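Local atomic coordinates of uncharacterized N-acetyltransferase D2E76_00625 (Mycobacteroides abscessus, PDB entry 6YCA), a protein that is an Eis-type GNAT-family N-acetyltransferase that binds acetyl coenzyme A, probably transferring its acetyl group, but is unable to modify aminoglycosides. Residues 59-67 and 77-85; 186-194 and 223-232. One frame throughout, in Å; residues are numbered along the deposited sequence.

The two contacts follow one another along the chain, neither nested nor crossed. Contact 1 comes first, within the N-terminal GNAT domain: residues 59-67 lead out of helix 57-60 into strand 67-70, and nine residues later the chain is back alongside as strand 75-87. Contact 2 closes a longer excursion, in which helix 184-192 is followed by helix 204-216 before the hairpin of strands 222-226 and 229-235 returns to pack against it. Their centres lie about 27 Å apart. Helix 204-216 reaches both, with Leu209 against Leu60 of contact 1 and Trp207 against Tyr230 of contact 2. Arg93 makes a second connection, as a cation-pi partner of Trp85 and a salt-bridge partner of Glu192.

Contact 1: 59-67 and 77-85; sequences ELLELGRYL and GGADSYTSW
Leu67 and Ala79 form an antiparallel hydrogen-bonded pair, Leu67 N to Ala79 O at 2.8 Å and Ala79 N to Leu67 O at 3.1 Å, and ahead of this pair residues 62-66 stay close to the strand without a further beta bridge, so most remaining contacts involve side chains. Glu62 reaches back with CG anti to its backbone N (chi1 176°) and a fully extended chain, and its carboxylate grips Thr83 twice from the syn side: OE1 takes Thr83 OG1, and OE2 takes Thr83 N in a nearly straight bond of 2.9 Å. Arg65 crosses the Thr83 side chain at about a right angle and lays its guanidinium, offset toward the rim, over the Tyr82-Thr83 peptide. Its bonds from NE to Thr83 OG1 and from NH1 to Ser81 OG are weak; NH2 is bridged to Glu130. Asp80 CB sits over the centre of the Tyr66 ring, 3.8 Å from the centroid, a CH-pi contact. The Tyr82 hydroxyl donates to Leu60 O in the carbonyl plane, tying the backbone at Leu60 to the strand. Around this, strand 93-104 pairs with strand 75-87, Leu61 packs on Phe39 of helix 32-46, and Leu60 meets Leu209 of helix 204-216.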
loop_
_atom_site.group_PDB
_atom_site.type_symbol
_atom_site.label_atom_id
_atom_site.label_comp_id
_atom_site.label_asym_id
_atom_site.label_seq_id
_atom_site.Cartn_x
_atom_site.Cartn_y
_atom_site.Cartn_z
ATOM N N GLU A 59 21.722 -37.366 6.555
ATOM C CA GLU A 59 21.582 -37.274 5.103
ATOM C C GLU A 59 21.948 -35.889 4.585
ATOM O O GLU A 59 22.361 -35.754 3.429
ATOM C CB GLU A 59 20.161 -37.636 4.658
ATOM C CG GLU A 59 19.115 -36.622 5.080
ATOM C CD GLU A 59 17.696 -37.041 4.744
ATOM O OE1 GLU A 59 17.506 -38.117 4.135
ATOM O OE2 GLU A 59 16.762 -36.278 5.087
ATOM N N LEU A 60 21.814 -34.858 5.412
ATOM C CA LEU A 60 22.115 -33.499 4.987
ATOM C C LEU A 60 23.475 -33.003 5.456
ATOM O O LEU A 60 23.821 -31.849 5.186
ATOM C CB LEU A 60 21.019 -32.542 5.469
ATOM C CG LEU A 60 19.593 -32.885 5.026
ATOM C CD1 LEU A 60 18.571 -31.994 5.725
ATOM C CD2 LEU A 60 19.473 -32.779 3.515
ATOM N N LEU A 61 24.258 -33.835 6.136
ATOM C CA LEU A 61 25.532 -33.417 6.701
ATOM C C LEU A 61 26.675 -34.259 6.155
ATOM O O LEU A 61 26.487 -35.393 5.705
ATOM C CB LEU A 61 25.521 -33.498 8.235
ATOM C CG LEU A 61 24.731 -32.421 8.978
ATOM C CD1 LEU A 61 24.723 -32.689 10.473
ATOM C CD2 LEU A 61 25.357 -31.077 8.695
ATOM N N GLU A 62 27.875 -33.685 6.219
ATOM C CA GLU A 62 29.106 -34.404 5.936
ATOM C C GLU A 62 29.787 -34.637 7.277
ATOM O O GLU A 62 30.170 -33.676 7.957
ATOM C CB GLU A 62 30.013 -33.568 5.036
ATOM C CG GLU A 62 31.373 -34.192 4.767
ATOM C CD GLU A 62 32.178 -33.415 3.738
ATOM O OE1 GLU A 62 33.325 -33.819 3.452
ATOM O OE2 GLU A 62 31.663 -32.404 3.212
ATOM N N LEU A 63 29.941 -35.905 7.648
ATOM C CA LEU A 63 30.426 -36.236 8.981
ATOM C C LEU A 63 31.903 -35.901 9.135
ATOM O O LEU A 63 32.722 -36.210 8.265
ATOM C CB LEU A 63 30.199 -37.715 9.285
ATOM C CG LEU A 63 28.756 -38.219 9.222
ATOM C CD1 LEU A 63 28.688 -39.703 9.592
ATOM C CD2 LEU A 63 27.824 -37.381 10.095
ATOM N N GLY A 64 32.232 -35.226 10.231
ATOM C CA GLY A 64 33.612 -34.939 10.561
ATOM C C GLY A 64 34.034 -33.512 10.332
ATOM O O GLY A 64 35.236 -33.229 10.296
ATOM N N ARG A 65 33.081 -32.601 10.205
ATOM C CA ARG A 65 33.365 -31.208 9.914
ATOM C C ARG A 65 32.544 -30.297 10.809
ATOM O O ARG A 65 32.570 -29.077 10.625
ATOM C CB ARG A 65 33.031 -30.911 8.448
ATOM C CG ARG A 65 34.059 -31.393 7.439
ATOM C CD ARG A 65 33.720 -30.867 6.054
ATOM N NE ARG A 65 34.903 -30.664 5.224
ATOM C CZ ARG A 65 35.492 -29.488 5.042
ATOM N NH1 ARG A 65 35.012 -28.403 5.636
ATOM N NH2 ARG A 65 36.563 -29.396 4.267
ATOM N N TYR A 66 31.825 -30.859 11.772
ATOM C CA TYR A 66 30.903 -30.103 12.599
ATOM C C TYR A 66 31.551 -29.895 13.958
ATOM O O TYR A 66 31.808 -30.858 14.688
ATOM C CB TYR A 66 29.582 -30.863 12.729
ATOM C CG TYR A 66 28.379 -29.980 12.974
ATOM C CD1 TYR A 66 28.431 -28.931 13.880
ATOM C CD2 TYR A 66 27.204 -30.165 12.256
ATOM C CE1 TYR A 66 27.336 -28.120 14.095
ATOM C CE2 TYR A 66 26.103 -29.354 12.459
ATOM C CZ TYR A 66 26.177 -28.335 13.378
ATOM O OH TYR A 66 25.087 -27.521 13.591
ATOM N N LEU A 67 31.811 -28.638 14.287
ATOM C CA LEU A 67 32.376 -28.275 15.572
ATOM C C LEU A 67 31.244 -27.941 16.526
ATOM O O LEU A 67 30.217 -27.388 16.123
ATOM C CB LEU A 67 33.288 -27.059 15.427
ATOM C CG LEU A 67 34.711 -27.303 14.944
ATOM C CD1 LEU A 67 35.325 -26.005 14.471
ATOM C CD2 LEU A 67 35.523 -27.896 16.077
ATOM N N GLY A 77 26.232 -24.488 21.014
ATOM C CA GLY A 77 26.551 -23.737 19.811
ATOM C C GLY A 77 27.380 -24.604 18.891
ATOM O O GLY A 77 27.837 -25.685 19.271
ATOM N N GLY A 78 27.567 -24.122 17.666
ATOM C CA GLY A 78 28.331 -24.913 16.718
ATOM C C GLY A 78 28.593 -24.179 15.424
ATOM O O GLY A 78 28.068 -23.089 15.177
ATOM N N ALA A 79 29.433 -24.804 14.599
ATOM C CA ALA A 79 29.782 -24.296 13.277
ATOM C C ALA A 79 30.202 -25.481 12.420
ATOM O O ALA A 79 30.989 -26.321 12.867
ATOM C CB ALA A 79 30.916 -23.270 13.364
ATOM N N ASP A 80 29.668 -25.554 11.204
ATOM C CA ASP A 80 29.859 -26.676 10.294
ATOM C C ASP A 80 30.405 -26.175 8.963
ATOM O O ASP A 80 30.424 -24.973 8.682
ATOM C CB ASP A 80 28.535 -27.432 10.090
ATOM C CG ASP A 80 28.711 -28.760 9.364
ATOM O OD1 ASP A 80 29.457 -29.629 9.849
ATOM O OD2 ASP A 80 28.079 -28.941 8.304
ATOM N N SER A 81 30.850 -27.116 8.135
ATOM C CA SER A 81 31.338 -26.784 6.804
ATOM C C SER A 81 31.240 -28.021 5.921
ATOM O O SER A 81 31.055 -29.141 6.401
ATOM C CB SER A 81 32.769 -26.242 6.842
ATOM O OG SER A 81 33.612 -27.113 7.567
ATOM N N TYR A 82 31.362 -27.797 4.616
ATOM C CA TYR A 82 31.326 -28.858 3.624
ATOM C C TYR A 82 32.582 -28.801 2.769
ATOM O O TYR A 82 33.113 -27.723 2.488
ATOM C CB TYR A 82 30.095 -28.720 2.715
ATOM C CG TYR A 82 28.794 -28.996 3.426
ATOM C CD1 TYR A 82 28.204 -28.034 4.233
ATOM C CD2 TYR A 82 28.158 -30.228 3.301
ATOM C CE1 TYR A 82 27.014 -28.286 4.898
ATOM C CE2 TYR A 82 26.967 -30.489 3.961
ATOM C CZ TYR A 82 26.403 -29.511 4.756
ATOM O OH TYR A 82 25.224 -29.752 5.417
ATOM N N THR A 83 33.046 -29.973 2.349
ATOM C CA THR A 83 34.149 -30.053 1.400
ATOM C C THR A 83 33.651 -29.581 0.040
ATOM O O THR A 83 32.740 -30.184 -0.535
ATOM C CB THR A 83 34.633 -31.500 1.314
ATOM O OG1 THR A 83 35.002 -31.960 2.620
ATOM C CG2 THR A 83 35.831 -31.619 0.384
ATOM N N SER A 84 34.243 -28.508 -0.478
ATOM C CA SER A 84 33.736 -27.883 -1.688
ATOM C C SER A 84 34.904 -27.339 -2.500
ATOM O O SER A 84 36.070 -27.449 -2.105
ATOM C CB SER A 84 32.732 -26.781 -1.331
ATOM O OG SER A 84 32.319 -26.063 -2.481
ATOM N N TRP A 85 34.580 -26.746 -3.648
ATOM C CA TRP A 85 35.545 -26.005 -4.446
ATOM C C TRP A 85 34.970 -24.635 -4.789
ATOM O O TRP A 85 33.771 -24.390 -4.648
ATOM C CB TRP A 85 35.970 -26.756 -5.723
ATOM C CG TRP A 85 34.846 -27.310 -6.568
ATOM C CD1 TRP A 85 34.468 -28.617 -6.667
ATOM C CD2 TRP A 85 33.984 -26.575 -7.453
ATOM N NE1 TRP A 85 33.419 -28.742 -7.548
ATOM C CE2 TRP A 85 33.101 -27.505 -8.042
ATOM C CE3 TRP A 85 33.869 -25.223 -7.801
ATOM C CZ2 TRP A 85 32.113 -27.125 -8.952
ATOM C CZ3 TRP A 85 32.887 -24.848 -8.706
ATOM C CH2 TRP A 85 32.024 -25.797 -9.272
#

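Contact 2: 186-194 and 223-232; sequences GLAAIYERA and VVTHPDGYVR
Leu187 and Ile190, one turn apart on helix 186-192, point toward the hairpin and close on the ring of Tyr230. The axes of helix 186-192 and strand 229-232 come within 8.6 Å, their directions 126° apart.

Most of the contact is apolar. Leu187 sets CD2 over the centre of the Tyr230 ring, 3.6 Å from the centroid, as a CH-pi contact; the same methyl lies 4.0 Å from Val223 CG1, so it bridges the two strands. Ile190 works on the rim of that ring: its CG2, anti to the backbone N, meets Tyr230 CD2 at 3.7 Å in the ring plane and also rests on Gly229 CA. The ring is thus held on a face by one residue and at an edge by the other. Tyr230 gets there with CG between its backbone N and carbonyl carbon (chi1 69°), and its hydroxyl is hydrogen-bonded to Asp253 of strand 248-256.

The polar part is at the turn. Beyond the helix, Arg193 extends its chain toward Asp228, and NH2 forms a salt bridge with OD1; the modelled separation is too short to be trusted, and the guanidinium and carboxylate planes stand 74° apart. Asp228 belongs to the type I turn His226-Gly229, where its backbone N bonds to His226 ND1 at 2.9 Å, so the loop is braced from within.

On the other face of the hairpin, Val231 packs on Leu265 and His226 on Ala264, both of helix 259-270. A hairpin between an earlier helix on one face and a later one on the other fits the GNAT fold, here its second copy; the residues of the acetyl coenzyme A pocket all lie within 42-145.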
loop_
_atom_site.group_PDB
_atom_site.type_symbol
_atom_site.label_atom_id
_atom_site.label_comp_id
_atom_site.label_asym_id
_atom_site.label_seq_id
_atom_site.Cartn_x
_atom_site.Cartn_y
_atom_site.Cartn_z
ATOM N N GLY A 186 20.304 -35.399 -13.095
ATOM C CA GLY A 186 20.581 -34.921 -14.439
ATOM C C GLY A 186 20.939 -33.448 -14.464
ATOM O O GLY A 186 21.819 -33.020 -15.218
ATOM N N LEU A 187 20.244 -32.645 -13.657
ATOM C CA LEU A 187 20.568 -31.229 -13.571
ATOM C C LEU A 187 21.915 -31.007 -12.904
ATOM O O LEU A 187 22.637 -30.070 -13.265
ATOM C CB LEU A 187 19.483 -30.497 -12.784
ATOM C CG LEU A 187 18.164 -30.292 -13.520
ATOM C CD1 LEU A 187 17.210 -29.443 -12.686
ATOM C CD2 LEU A 187 18.409 -29.677 -14.888
ATOM N N ALA A 188 22.274 -31.855 -11.935
ATOM C CA ALA A 188 23.583 -31.731 -11.307
ATOM C C ALA A 188 24.700 -31.999 -12.299
ATOM O O ALA A 188 25.752 -31.355 -12.234
ATOM C CB ALA A 188 23.689 -32.669 -10.105
ATOM N N ALA A 189 24.477 -32.918 -13.245
ATOM C CA ALA A 189 25.475 -33.184 -14.275
ATOM C C ALA A 189 25.661 -31.975 -15.188
ATOM O O ALA A 189 26.781 -31.695 -15.633
ATOM C CB ALA A 189 25.092 -34.426 -15.076
ATOM N N ILE A 190 24.583 -31.244 -15.477
ATOM C CA ILE A 190 24.732 -30.031 -16.272
ATOM C C ILE A 190 25.471 -28.969 -15.469
ATOM O O ILE A 190 26.363 -28.288 -15.989
ATOM C CB ILE A 190 23.367 -29.520 -16.774
ATOM C CG1 ILE A 190 22.643 -30.586 -17.593
ATOM C CG2 ILE A 190 23.544 -28.256 -17.607
ATOM C CD1 ILE A 190 21.270 -30.149 -18.054
ATOM N N TYR A 191 25.134 -28.829 -14.182
ATOM C CA TYR A 191 25.795 -27.821 -13.358
ATOM C C TYR A 191 27.277 -28.126 -13.179
ATOM O O TYR A 191 28.085 -27.199 -13.059
ATOM C CB TYR A 191 25.116 -27.703 -11.987
ATOM C CG TYR A 191 25.780 -26.683 -11.077
ATOM C CD1 TYR A 191 25.448 -25.332 -11.152
ATOM C CD2 TYR A 191 26.758 -27.063 -10.163
ATOM C CE1 TYR A 191 26.061 -24.395 -10.338
ATOM C CE2 TYR A 191 27.377 -26.131 -9.348
ATOM C CZ TYR A 191 27.025 -24.800 -9.439
ATOM O OH TYR A 191 27.640 -23.872 -8.629
ATOM N N GLU A 192 27.650 -29.409 -13.186
ATOM C CA GLU A 192 29.018 -29.792 -12.852
ATOM C C GLU A 192 30.052 -29.081 -13.716
ATOM O O GLU A 192 31.161 -28.801 -13.247
ATOM C CB GLU A 192 29.177 -31.313 -12.965
ATOM C CG GLU A 192 30.583 -31.814 -12.681
ATOM C CD GLU A 192 31.086 -31.411 -11.307
ATOM O OE1 GLU A 192 30.253 -31.241 -10.385
ATOM O OE2 GLU A 192 32.317 -31.251 -11.154
ATOM N N ARG A 193 29.715 -28.761 -14.965
ATOM C CA ARG A 193 30.643 -28.060 -15.841
ATOM C C ARG A 193 30.608 -26.540 -15.680
ATOM O O ARG A 193 30.993 -25.820 -16.608
ATOM C CB ARG A 193 30.557 -28.551 -17.291
ATOM C CG ARG A 193 29.190 -28.560 -17.918
ATOM C CD ARG A 193 29.242 -29.404 -19.188
ATOM N NE ARG A 193 28.242 -29.013 -20.175
ATOM C CZ ARG A 193 28.463 -28.173 -21.180
ATOM N NH1 ARG A 193 29.656 -27.612 -21.343
ATOM N NH2 ARG A 193 27.482 -27.890 -22.023
ATOM N N ALA A 194 30.147 -26.048 -14.529
ATOM C CA ALA A 194 30.091 -24.613 -14.284
ATOM C C ALA A 194 31.502 -24.047 -14.253
ATOM O O ALA A 194 32.376 -24.564 -13.548
ATOM C CB ALA A 194 29.406 -24.342 -12.947
ATOM N N VAL A 223 11.221 -27.108 -15.931
ATOM C CA VAL A 223 12.641 -27.273 -16.212
ATOM C C VAL A 223 12.798 -27.300 -17.722
ATOM O O VAL A 223 12.346 -28.245 -18.384
ATOM C CB VAL A 223 13.235 -28.536 -15.575
ATOM C CG1 VAL A 223 14.728 -28.607 -15.867
ATOM C CG2 VAL A 223 12.987 -28.547 -14.084
ATOM N N VAL A 224 13.431 -26.270 -18.262
ATOM C CA VAL A 224 13.693 -26.147 -19.686
ATOM C C VAL A 224 15.193 -26.240 -19.898
ATOM O O VAL A 224 15.977 -25.632 -19.160
ATOM C CB VAL A 224 13.113 -24.828 -20.228
ATOM C CG1 VAL A 224 13.621 -24.554 -21.628
ATOM C CG2 VAL A 224 11.591 -24.897 -20.204
ATOM N N THR A 225 15.593 -27.017 -20.894
ATOM C CA THR A 225 16.986 -27.354 -21.095
ATOM C C THR A 225 17.485 -26.821 -22.432
ATOM O O THR A 225 16.711 -26.543 -23.354
ATOM C CB THR A 225 17.182 -28.877 -21.028
ATOM O OG1 THR A 225 18.579 -29.183 -21.033
ATOM C CG2 THR A 225 16.531 -29.545 -22.216
ATOM N N HIS A 226 18.803 -26.686 -22.511
ATOM C CA HIS A 226 19.591 -26.379 -23.691
ATOM C C HIS A 226 20.771 -27.339 -23.697
ATOM O O HIS A 226 21.133 -27.872 -22.643
ATOM C CB HIS A 226 20.116 -24.937 -23.615
ATOM C CG HIS A 226 20.862 -24.496 -24.837
ATOM N ND1 HIS A 226 22.217 -24.696 -24.994
ATOM C CD2 HIS A 226 20.445 -23.871 -25.963
ATOM C CE1 HIS A 226 22.601 -24.218 -26.162
ATOM N NE2 HIS A 226 21.546 -23.707 -26.768
ATOM N N PRO A 227 21.353 -27.633 -24.868
ATOM C CA PRO A 227 22.549 -28.488 -24.884
ATOM C C PRO A 227 23.659 -28.033 -23.943
ATOM O O PRO A 227 24.480 -28.851 -23.521
ATOM C CB PRO A 227 22.988 -28.436 -26.350
ATOM C CG PRO A 227 21.710 -28.300 -27.095
ATOM C CD PRO A 227 20.798 -27.456 -26.224
ATOM N N ASP A 228 23.688 -26.748 -23.578
ATOM C CA ASP A 228 24.742 -26.220 -22.720
ATOM C C ASP A 228 24.191 -25.455 -21.518
ATOM O O ASP A 228 24.841 -24.531 -21.020
ATOM C CB ASP A 228 25.725 -25.359 -23.511
ATOM C CG ASP A 228 26.511 -26.160 -24.535
ATOM O OD1 ASP A 228 26.986 -27.258 -24.192
ATOM O OD2 ASP A 228 26.658 -25.693 -25.683
ATOM N N GLY A 229 23.017 -25.829 -21.027
ATOM C CA GLY A 229 22.480 -25.195 -19.838
ATOM C C GLY A 229 21.021 -25.544 -19.636
ATOM O O GLY A 229 20.424 -26.298 -20.408
ATOM N N TYR A 230 20.449 -24.966 -18.579
ATOM C CA TYR A 230 19.044 -25.185 -18.255
ATOM C C TYR A 230 18.491 -23.975 -17.509
ATOM O O TYR A 230 19.229 -23.065 -17.119
ATOM C CB TYR A 230 18.830 -26.473 -17.437
ATOM C CG TYR A 230 19.379 -26.425 -16.025
ATOM C CD1 TYR A 230 18.638 -25.872 -14.989
ATOM C CD2 TYR A 230 20.626 -26.959 -15.720
ATOM C CE1 TYR A 230 19.129 -25.826 -13.696
ATOM C CE2 TYR A 230 21.127 -26.923 -14.424
ATOM C CZ TYR A 230 20.372 -26.356 -13.416
ATOM O OH TYR A 230 20.851 -26.311 -12.122
ATOM N N VAL A 231 17.175 -23.983 -17.298
ATOM C CA VAL A 231 16.509 -22.925 -16.543
ATOM C C VAL A 231 15.293 -23.510 -15.833
ATOM O O VAL A 231 14.501 -24.238 -16.436
ATOM C CB VAL A 231 16.122 -21.719 -17.430
ATOM C CG1 VAL A 231 15.238 -22.150 -18.577
ATOM C CG2 VAL A 231 15.436 -20.655 -16.605
ATOM N N ARG A 232 15.167 -23.207 -14.540
ATOM C CA ARG A 232 14.024 -23.586 -13.718
ATOM C C ARG A 232 13.198 -22.346 -13.411
ATOM O O ARG A 232 13.753 -21.309 -13.036
ATOM C CB ARG A 232 14.489 -24.179 -12.392
ATOM C CG ARG A 232 14.886 -25.626 -12.406
ATOM C CD ARG A 232 15.484 -25.962 -11.054
ATOM N NE ARG A 232 14.584 -25.598 -9.960
ATOM C CZ ARG A 232 13.998 -26.469 -9.148
ATOM N NH1 ARG A 232 14.235 -27.768 -9.281
ATOM N NH2 ARG A 232 13.198 -26.036 -8.183
#